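Local structure of periplasmic binding protein (Veillonella parvula, 4N01) at residues A[63-77]-A[120-134]. The protein probably binds a solute in the periplasm and passes it on for uptake, as expected of a periplasmic solute-binding protein of alpha/beta fold. Residues are numbered along the deposited sequence; the frame is centred on the assembly and turned at random.
Sequences PTHAVSMSQATTEMM and FMSVKPDFATGWPDS
V67 lies between two backbone bonds to strand 127-129: its N donates to F127 O at 2.8 Å, and its O accepts from T129 N, almost in line with the carbonyl. M69 N continues the series to T129 O in a nearly straight bond (177°). With CG1 anti to the backbone N (chi1 170°), V67 sets that methyl at the edge of the F120 ring, 3.7 Å from CE1, while CG2 rests on P125 CB. Packing is tightest next door, where M69 CB presses on S134 CB at 3.5 Å; beside it, S70 OG accepts from W131 N (2.9 Å) in a buried polar link. On the sheet face of F127 and T129, T73 and T129 meet tip to tip, CG2 of T73 3.5 Å from OG1 of T129, a hydroxyl bonded to W153 O. The solvent side is wetter. There the D126 carboxylate receives T64 N on the syn side of OD2 (3.0 Å), H65 N reaches OD1 from above the carboxylate plane (36° out of it), and a water donates to OD2. An asparagine at this position would probably leave T64 N or H65 N without its acceptor, since an amide NH2 replaces one oxygen. A second water joins A72 N to W131 NE1, near a glycerol, probably from the crystallisation liquor, that may mark a pocket. Inner neighbours of a five-stranded parallel sheet, 66-68 running on into helix 71-79, fit a Rossmann-like alpha/beta lobe, as expected of a periplasmic binding protein.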
ATOM      1  N   PRO A  63       8.342 -21.505   3.756  1.00 19.83           N
ATOM      2  CA  PRO A  63       9.016 -21.469   2.450  1.00 21.62           C
ATOM      3  C   PRO A  63      10.463 -21.023   2.629  1.00 22.80           C
ATOM      4  O   PRO A  63      10.742 -20.236   3.536  1.00 19.02           O
ATOM      5  CB  PRO A  63       8.238 -20.391   1.690  1.00 23.20           C
ATOM      6  CG  PRO A  63       6.853 -20.443   2.296  1.00 21.37           C
ATOM      7  CD  PRO A  63       7.096 -20.717   3.764  1.00 17.86           C
ATOM      8  N   THR A  64      11.378 -21.521   1.801  1.00 20.18           N
ATOM      9  CA  THR A  64      12.789 -21.205   1.977  1.00 19.18           C
ATOM     10  C   THR A  64      13.345 -20.428   0.795  1.00 21.63           C
ATOM     11  O   THR A  64      14.460 -19.905   0.861  1.00 22.84           O
ATOM     12  CB  THR A  64      13.616 -22.475   2.146  1.00 22.13           C
ATOM     13  OG1 THR A  64      13.572 -23.229   0.928  1.00 25.53           O
ATOM     14  CG2 THR A  64      13.067 -23.307   3.285  1.00 24.95           C
ATOM     15  N   HIS A  65      12.579 -20.389  -0.292  1.00 19.56           N
ATOM     16  CA  HIS A  65      12.966 -19.663  -1.500  1.00 21.75           C
ATOM     17  C   HIS A  65      11.832 -18.761  -1.991  1.00 23.68           C
ATOM     18  O   HIS A  65      11.326 -18.926  -3.108  1.00 20.18           O
ATOM     19  CB  HIS A  65      13.367 -20.637  -2.605  1.00 28.16           C
ATOM     20  CG  HIS A  65      14.684 -21.304  -2.371  1.00 32.07           C
ATOM     21  ND1 HIS A  65      14.907 -22.179  -1.318  1.00 33.48           N
ATOM     22  CD2 HIS A  65      15.860 -21.220  -3.032  1.00 37.90           C
ATOM     23  CE1 HIS A  65      16.150 -22.602  -1.356  1.00 37.47           C
ATOM     24  NE2 HIS A  65      16.760 -22.035  -2.388  1.00 38.10           N
ATOM     25  N   ALA A  66      11.441 -17.800  -1.159  1.00 19.44           N
ATOM     26  CA  ALA A  66      10.289 -16.957  -1.457  1.00 18.48           C
ATOM     27  C   ALA A  66      10.677 -15.798  -2.371  1.00 18.69           C
ATOM     28  O   ALA A  66      11.768 -15.234  -2.232  1.00 20.48           O
ATOM     29  CB  ALA A  66       9.698 -16.422  -0.173  1.00 17.78           C
ATOM     30  N   VAL A  67       9.796 -15.465  -3.310  1.00 18.82           N
ATOM     31  CA  VAL A  67      10.022 -14.346  -4.212  1.00 19.08           C
ATOM     32  C   VAL A  67       8.915 -13.325  -4.034  1.00 21.35           C
ATOM     33  O   VAL A  67       7.727 -13.664  -4.083  1.00 19.26           O
ATOM     34  CB  VAL A  67      10.064 -14.783  -5.694  1.00 20.00           C
ATOM     35  CG1 VAL A  67      10.055 -13.559  -6.614  1.00 20.47           C
ATOM     36  CG2 VAL A  67      11.308 -15.660  -5.966  1.00 20.72           C
ATOM     37  N   SER A  68       9.300 -12.074  -3.819  1.00 18.31           N
ATOM     38  CA  SER A  68       8.317 -11.009  -3.737  1.00 20.84           C
ATOM     39  C   SER A  68       8.329 -10.201  -5.034  1.00 19.08           C
ATOM     40  O   SER A  68       9.368  -9.678  -5.436  1.00 18.82           O
ATOM     41  CB  SER A  68       8.603 -10.097  -2.548  1.00 17.96           C
ATOM     42  OG  SER A  68       7.735  -8.977  -2.588  1.00 19.59           O
HETATM   43  N   MSE A  69       7.173 -10.111  -5.685  1.00 18.59           N
HETATM   44  CA  MSE A  69       7.062  -9.440  -6.979  1.00 20.20           C
HETATM   45  C   MSE A  69       6.704  -7.957  -6.860  1.00 21.95           C
HETATM   46  O   MSE A  69       6.600  -7.266  -7.872  1.00 23.01           O
HETATM   47  CB  MSE A  69       5.993 -10.135  -7.839  1.00 21.45           C
HETATM   48  CG  MSE A  69       6.264 -11.599  -8.129  1.00 21.23           C
HETATM   49 SE   MSE A  69       7.661 -11.896  -9.459  0.57 25.58          SE
HETATM   50  CE  MSE A  69       6.573 -11.678 -11.080  1.00 28.89           C
ATOM     51  N   SER A  70       6.497  -7.468  -5.638  1.00 19.95           N
ATOM     52  CA  SER A  70       6.084  -6.074  -5.444  1.00 17.88           C
ATOM     53  C   SER A  70       6.779  -5.472  -4.236  1.00 20.79           C
ATOM     54  O   SER A  70       7.138  -6.193  -3.298  1.00 17.03           O
ATOM     55  CB  SER A  70       4.570  -5.986  -5.233  1.00 17.70           C
ATOM     56  OG  SER A  70       3.874  -6.643  -6.289  1.00 21.31           O
ATOM     57  N   GLN A  71       6.960  -4.155  -4.231  1.00 20.93           N
ATOM     58  CA  GLN A  71       7.654  -3.543  -3.105  1.00 16.97           C
ATOM     59  C   GLN A  71       6.888  -3.684  -1.791  1.00 16.38           C
ATOM     60  O   GLN A  71       7.500  -3.873  -0.728  1.00 16.18           O
ATOM     61  CB  GLN A  71       7.967  -2.071  -3.367  1.00 17.18           C
ATOM     62  CG  GLN A  71       8.714  -1.430  -2.205  1.00 22.03           C
ATOM     63  CD  GLN A  71       9.284  -0.071  -2.547  1.00 22.94           C
ATOM     64  OE1 GLN A  71       9.335   0.318  -3.723  1.00 19.44           O
ATOM     65  NE2 GLN A  71       9.708   0.667  -1.521  1.00 17.29           N
ATOM     66  N   ALA A  72       5.561  -3.584  -1.865  1.00 17.38           N
ATOM     67  CA  ALA A  72       4.727  -3.651  -0.671  1.00 20.28           C
ATOM     68  C   ALA A  72       4.866  -5.000   0.039  1.00 19.38           C
ATOM     69  O   ALA A  72       5.060  -5.044   1.256  1.00 17.53           O
ATOM     70  CB  ALA A  72       3.271  -3.357  -1.000  1.00 22.47           C
ATOM     71  N   THR A  73       4.795  -6.096  -0.711  1.00 16.01           N
ATOM     72  CA  THR A  73       4.984  -7.406  -0.095  1.00 20.61           C
ATOM     73  C   THR A  73       6.442  -7.634   0.306  1.00 16.96           C
ATOM     74  O   THR A  73       6.718  -8.356   1.263  1.00 15.81           O
ATOM     75  CB  THR A  73       4.485  -8.552  -0.998  1.00 25.92           C
ATOM     76  OG1 THR A  73       5.069  -8.417  -2.296  1.00 17.64           O
ATOM     77  CG2 THR A  73       2.949  -8.527  -1.117  1.00 23.91           C
ATOM     78  N   THR A  74       7.385  -7.022  -0.410  1.00 16.16           N
ATOM     79  CA  THR A  74       8.792  -7.074   0.012  1.00 18.94           C
ATOM     80  C   THR A  74       8.965  -6.462   1.399  1.00 16.05           C
ATOM     81  O   THR A  74       9.633  -7.040   2.265  1.00 16.11           O
ATOM     82  CB  THR A  74       9.718  -6.355  -0.983  1.00 18.84           C
ATOM     83  OG1 THR A  74       9.812  -7.125  -2.185  1.00 18.82           O
ATOM     84  CG2 THR A  74      11.126  -6.169  -0.395  1.00 17.14           C
ATOM     85  N   GLU A  75       8.347  -5.303   1.618  1.00 15.87           N
ATOM     86  CA  GLU A  75       8.440  -4.652   2.921  1.00 17.20           C
ATOM     87  C   GLU A  75       7.743  -5.456   4.013  1.00 15.54           C
ATOM     88  O   GLU A  75       8.272  -5.574   5.119  1.00 15.63           O
ATOM     89  CB  GLU A  75       7.978  -3.177   2.849  1.00 15.70           C
ATOM     90  CG  GLU A  75       8.906  -2.374   1.920  1.00 17.07           C
ATOM     91  CD  GLU A  75       8.626  -0.875   1.849  1.00 23.11           C
ATOM     92  OE1 GLU A  75       7.558  -0.412   2.324  1.00 22.30           O
ATOM     93  OE2 GLU A  75       9.498  -0.146   1.305  1.00 18.25           O
HETATM   94  N   MSE A  76       6.591  -6.044   3.688  1.00 16.33           N
HETATM   95  CA  MSE A  76       5.878  -6.886   4.643  1.00 15.38           C
HETATM   96  C   MSE A  76       6.759  -8.033   5.090  1.00 18.87           C
HETATM   97  O   MSE A  76       6.864  -8.320   6.281  1.00 17.12           O
HETATM   98  CB  MSE A  76       4.579  -7.419   4.036  1.00 15.44           C
HETATM   99  CG  MSE A  76       3.553  -6.317   3.843  1.00 19.30           C
HETATM  100 SE   MSE A  76       2.007  -6.960   2.858  0.65 23.81          SE
HETATM  101  CE  MSE A  76       1.343  -8.225   4.163  1.00 19.62           C
HETATM  102  N   MSE A  77       7.414  -8.677   4.133  1.00 17.98           N
HETATM  103  CA  MSE A  77       8.267  -9.812   4.463  1.00 17.58           C
HETATM  104  C   MSE A  77       9.498  -9.392   5.265  1.00 18.93           C
HETATM  105  O   MSE A  77       9.878 -10.068   6.224  1.00 17.17           O
HETATM  106  CB  MSE A  77       8.662 -10.580   3.198  1.00 16.63           C
HETATM  107  CG  MSE A  77       7.483 -11.309   2.558  1.00 18.38           C
HETATM  108 SE   MSE A  77       8.101 -12.588   1.233  0.67 28.14          SE
HETATM  109  CE  MSE A  77       9.056 -13.810   2.409  1.00 22.33           C
ATOM    110  N   PHE A 120      12.870 -15.750 -13.035  1.00 29.12           N
ATOM    111  CA  PHE A 120      12.095 -16.147 -11.870  1.00 27.34           C
ATOM    112  C   PHE A 120      12.443 -17.585 -11.482  1.00 26.67           C
ATOM    113  O   PHE A 120      12.811 -17.850 -10.339  1.00 24.09           O
ATOM    114  CB  PHE A 120      10.603 -15.993 -12.170  1.00 29.16           C
ATOM    115  CG  PHE A 120       9.696 -16.456 -11.062  1.00 31.75           C
ATOM    116  CD1 PHE A 120       9.444 -15.646  -9.965  1.00 28.09           C
ATOM    117  CD2 PHE A 120       9.068 -17.694 -11.135  1.00 27.74           C
ATOM    118  CE1 PHE A 120       8.599 -16.070  -8.951  1.00 32.12           C
ATOM    119  CE2 PHE A 120       8.214 -18.119 -10.124  1.00 25.63           C
ATOM    120  CZ  PHE A 120       7.986 -17.310  -9.033  1.00 28.81           C
HETATM  121  N   MSE A 121      12.365 -18.503 -12.441  1.00 31.69           N
HETATM  122  CA  MSE A 121      12.621 -19.918 -12.160  1.00 38.61           C
HETATM  123  C   MSE A 121      14.074 -20.195 -11.780  1.00 37.97           C
HETATM  124  O   MSE A 121      14.367 -21.206 -11.140  1.00 34.19           O
HETATM  125  CB  MSE A 121      12.227 -20.806 -13.352  1.00 36.72           C
HETATM  126  CG  MSE A 121      10.725 -20.975 -13.554  1.00 34.20           C
HETATM  127 SE   MSE A 121       9.751 -21.462 -11.933  0.60 38.99          SE
HETATM  128  CE  MSE A 121      10.691 -23.124 -11.497  1.00 41.77           C
ATOM    129  N   SER A 122      14.975 -19.295 -12.162  1.00 33.57           N
ATOM    130  CA  SER A 122      16.408 -19.512 -11.942  1.00 34.61           C
ATOM    131  C   SER A 122      16.792 -19.545 -10.465  1.00 35.80           C
ATOM    132  O   SER A 122      17.840 -20.082 -10.117  1.00 35.19           O
ATOM    133  CB  SER A 122      17.253 -18.462 -12.677  1.00 34.48           C
ATOM    134  OG  SER A 122      17.274 -17.230 -11.968  1.00 34.58           O
ATOM    135  N   VAL A 123      15.955 -18.978  -9.595  1.00 25.61           N
ATOM    136  CA  VAL A 123      16.263 -18.977  -8.164  1.00 25.16           C
ATOM    137  C   VAL A 123      15.521 -20.076  -7.410  1.00 23.87           C
ATOM    138  O   VAL A 123      15.492 -20.077  -6.175  1.00 28.60           O
ATOM    139  CB  VAL A 123      15.992 -17.614  -7.491  1.00 26.43           C
ATOM    140  CG1 VAL A 123      16.925 -16.551  -8.055  1.00 28.86           C
ATOM    141  CG2 VAL A 123      14.533 -17.207  -7.658  1.00 25.33           C
ATOM    142  N   LYS A 124      14.947 -21.004  -8.169  1.00 27.41           N
ATOM    143  CA  LYS A 124      14.203 -22.142  -7.622  1.00 33.96           C
ATOM    144  C   LYS A 124      13.156 -21.726  -6.592  1.00 27.10           C
ATOM    145  O   LYS A 124      13.188 -22.215  -5.458  1.00 25.39           O
ATOM    146  CB  LYS A 124      15.161 -23.153  -6.979  1.00 26.92           C
ATOM    147  CG  LYS A 124      16.422 -23.417  -7.779  1.00 36.10           C
ATOM    148  CD  LYS A 124      17.348 -24.363  -7.025  1.00 47.38           C
ATOM    149  CE  LYS A 124      18.661 -24.581  -7.763  1.00 53.64           C
ATOM    150  NZ  LYS A 124      19.633 -25.358  -6.936  1.00 58.23           N
ATOM    151  N   PRO A 125      12.219 -20.840  -6.980  1.00 25.36           N
ATOM    152  CA  PRO A 125      11.245 -20.322  -6.012  1.00 25.21           C
ATOM    153  C   PRO A 125      10.273 -21.403  -5.557  1.00 27.14           C
ATOM    154  O   PRO A 125       9.985 -22.329  -6.322  1.00 21.93           O
ATOM    155  CB  PRO A 125      10.483 -19.270  -6.818  1.00 22.23           C
ATOM    156  CG  PRO A 125      10.567 -19.765  -8.231  1.00 27.71           C
ATOM    157  CD  PRO A 125      11.929 -20.378  -8.352  1.00 24.95           C
ATOM    158  N   ASP A 126       9.770 -21.283  -4.331  1.00 22.82           N
ATOM    159  CA  ASP A 126       8.760 -22.214  -3.840  1.00 20.55           C
ATOM    160  C   ASP A 126       7.531 -21.459  -3.347  1.00 22.62           C
ATOM    161  O   ASP A 126       6.499 -22.059  -3.038  1.00 21.76           O
ATOM    162  CB  ASP A 126       9.329 -23.147  -2.757  1.00 23.02           C
ATOM    163  CG  ASP A 126       9.915 -22.400  -1.554  1.00 30.15           C
ATOM    164  OD1 ASP A 126       9.939 -21.148  -1.545  1.00 26.12           O
ATOM    165  OD2 ASP A 126      10.381 -23.085  -0.611  1.00 28.82           O
ATOM    166  N   PHE A 127       7.642 -20.133  -3.316  1.00 17.84           N
ATOM    167  CA  PHE A 127       6.573 -19.269  -2.825  1.00 16.93           C
ATOM    168  C   PHE A 127       6.709 -17.920  -3.514  1.00 21.33           C
ATOM    169  O   PHE A 127       7.824 -17.421  -3.677  1.00 17.62           O
ATOM    170  CB  PHE A 127       6.717 -19.098  -1.310  1.00 16.12           C
ATOM    171  CG  PHE A 127       5.718 -18.153  -0.684  1.00 16.08           C
ATOM    172  CD1 PHE A 127       4.538 -18.634  -0.143  1.00 16.06           C
ATOM    173  CD2 PHE A 127       5.983 -16.790  -0.602  1.00 19.92           C
ATOM    174  CE1 PHE A 127       3.622 -17.768   0.457  1.00 15.44           C
ATOM    175  CE2 PHE A 127       5.072 -15.913   0.001  1.00 17.41           C
ATOM    176  CZ  PHE A 127       3.892 -16.411   0.532  1.00 16.42           C
ATOM    177  N   ALA A 128       5.588 -17.332  -3.926  1.00 16.72           N
ATOM    178  CA  ALA A 128       5.632 -16.015  -4.561  1.00 16.37           C
ATOM    179  C   ALA A 128       4.497 -15.178  -4.023  1.00 17.54           C
ATOM    180  O   ALA A 128       3.420 -15.708  -3.761  1.00 18.14           O
ATOM    181  CB  ALA A 128       5.523 -16.139  -6.070  1.00 17.54           C
ATOM    182  N   THR A 129       4.739 -13.880  -3.851  1.00 17.14           N
ATOM    183  CA  THR A 129       3.696 -12.972  -3.378  1.00 14.77           C
ATOM    184  C   THR A 129       3.864 -11.617  -4.054  1.00 18.11           C
ATOM    185  O   THR A 129       4.940 -11.313  -4.570  1.00 20.74           O
ATOM    186  CB  THR A 129       3.753 -12.796  -1.845  1.00 16.97           C
ATOM    187  OG1 THR A 129       2.667 -11.956  -1.413  1.00 18.95           O
ATOM    188  CG2 THR A 129       5.078 -12.161  -1.431  1.00 16.33           C
ATOM    189  N   GLY A 130       2.804 -10.810  -4.062  1.00 18.94           N
ATOM    190  CA  GLY A 130       2.830  -9.522  -4.739  1.00 15.34           C
ATOM    191  C   GLY A 130       1.427  -9.013  -5.011  1.00 23.39           C
ATOM    192  O   GLY A 130       0.451  -9.669  -4.647  1.00 19.45           O
ATOM    193  N   TRP A 131       1.317  -7.841  -5.634  1.00 21.67           N
ATOM    194  CA  TRP A 131       0.032  -7.372  -6.131  1.00 21.61           C
ATOM    195  C   TRP A 131      -0.465  -8.361  -7.186  1.00 19.28           C
ATOM    196  O   TRP A 131       0.344  -9.025  -7.838  1.00 25.84           O
ATOM    197  CB  TRP A 131       0.186  -5.979  -6.733  1.00 21.06           C
ATOM    198  CG  TRP A 131       0.294  -4.875  -5.721  1.00 22.18           C
ATOM    199  CD1 TRP A 131       1.442  -4.353  -5.190  1.00 26.09           C
ATOM    200  CD2 TRP A 131      -0.792  -4.149  -5.120  1.00 18.10           C
ATOM    201  NE1 TRP A 131       1.137  -3.347  -4.298  1.00 27.48           N
ATOM    202  CE2 TRP A 131      -0.226  -3.200  -4.240  1.00 24.85           C
ATOM    203  CE3 TRP A 131      -2.183  -4.207  -5.244  1.00 21.39           C
ATOM    204  CZ2 TRP A 131      -1.008  -2.313  -3.490  1.00 21.93           C
ATOM    205  CZ3 TRP A 131      -2.959  -3.322  -4.502  1.00 26.08           C
ATOM    206  CH2 TRP A 131      -2.367  -2.394  -3.632  1.00 19.34           C
ATOM    207  N   PRO A 132      -1.789  -8.497  -7.327  1.00 22.69           N
ATOM    208  CA  PRO A 132      -2.417  -9.414  -8.284  1.00 26.48           C
ATOM    209  C   PRO A 132      -1.881  -9.306  -9.709  1.00 24.16           C
ATOM    210  O   PRO A 132      -1.729 -10.339 -10.360  1.00 30.90           O
ATOM    211  CB  PRO A 132      -3.890  -8.994  -8.244  1.00 28.51           C
ATOM    212  CG  PRO A 132      -4.087  -8.549  -6.845  1.00 30.30           C
ATOM    213  CD  PRO A 132      -2.794  -7.846  -6.469  1.00 22.30           C
ATOM    214  N   ASP A 133      -1.593  -8.099 -10.188  1.00 24.39           N
ATOM    215  CA  ASP A 133      -1.073  -7.932 -11.552  1.00 27.05           C
ATOM    216  C   ASP A 133       0.264  -8.642 -11.802  1.00 28.18           C
ATOM    217  O   ASP A 133       0.589  -8.964 -12.948  1.00 30.18           O
ATOM    218  CB  ASP A 133      -0.957  -6.453 -11.917  1.00 34.83           C
ATOM    219  CG  ASP A 133      -2.235  -5.905 -12.507  1.00 56.44           C
ATOM    220  OD1 ASP A 133      -3.309  -6.479 -12.218  1.00 61.96           O
ATOM    221  OD2 ASP A 133      -2.165  -4.906 -13.257  1.00 62.90           O
ATOM    222  N   SER A 134       1.018  -8.896 -10.729  1.00 23.38           N
ATOM    223  CA  SER A 134       2.282  -9.632 -10.802  1.00 24.15           C
ATOM    224  C   SER A 134       2.096 -11.030 -11.362  1.00 30.59           C
ATOM    225  O   SER A 134       3.050 -11.655 -11.824  1.00 31.43           O
ATOM    226  CB  SER A 134       2.902  -9.784  -9.399  1.00 22.95           C
ATOM    227  OG  SER A 134       3.021  -8.533  -8.742  1.00 32.03           O
TER
HETATM  228  O   HOH W   1      12.272 -24.893  -1.592  1.00 32.33           O
HETATM  229  O   HOH W   2       4.145  -2.185  -4.011  1.00 20.25           O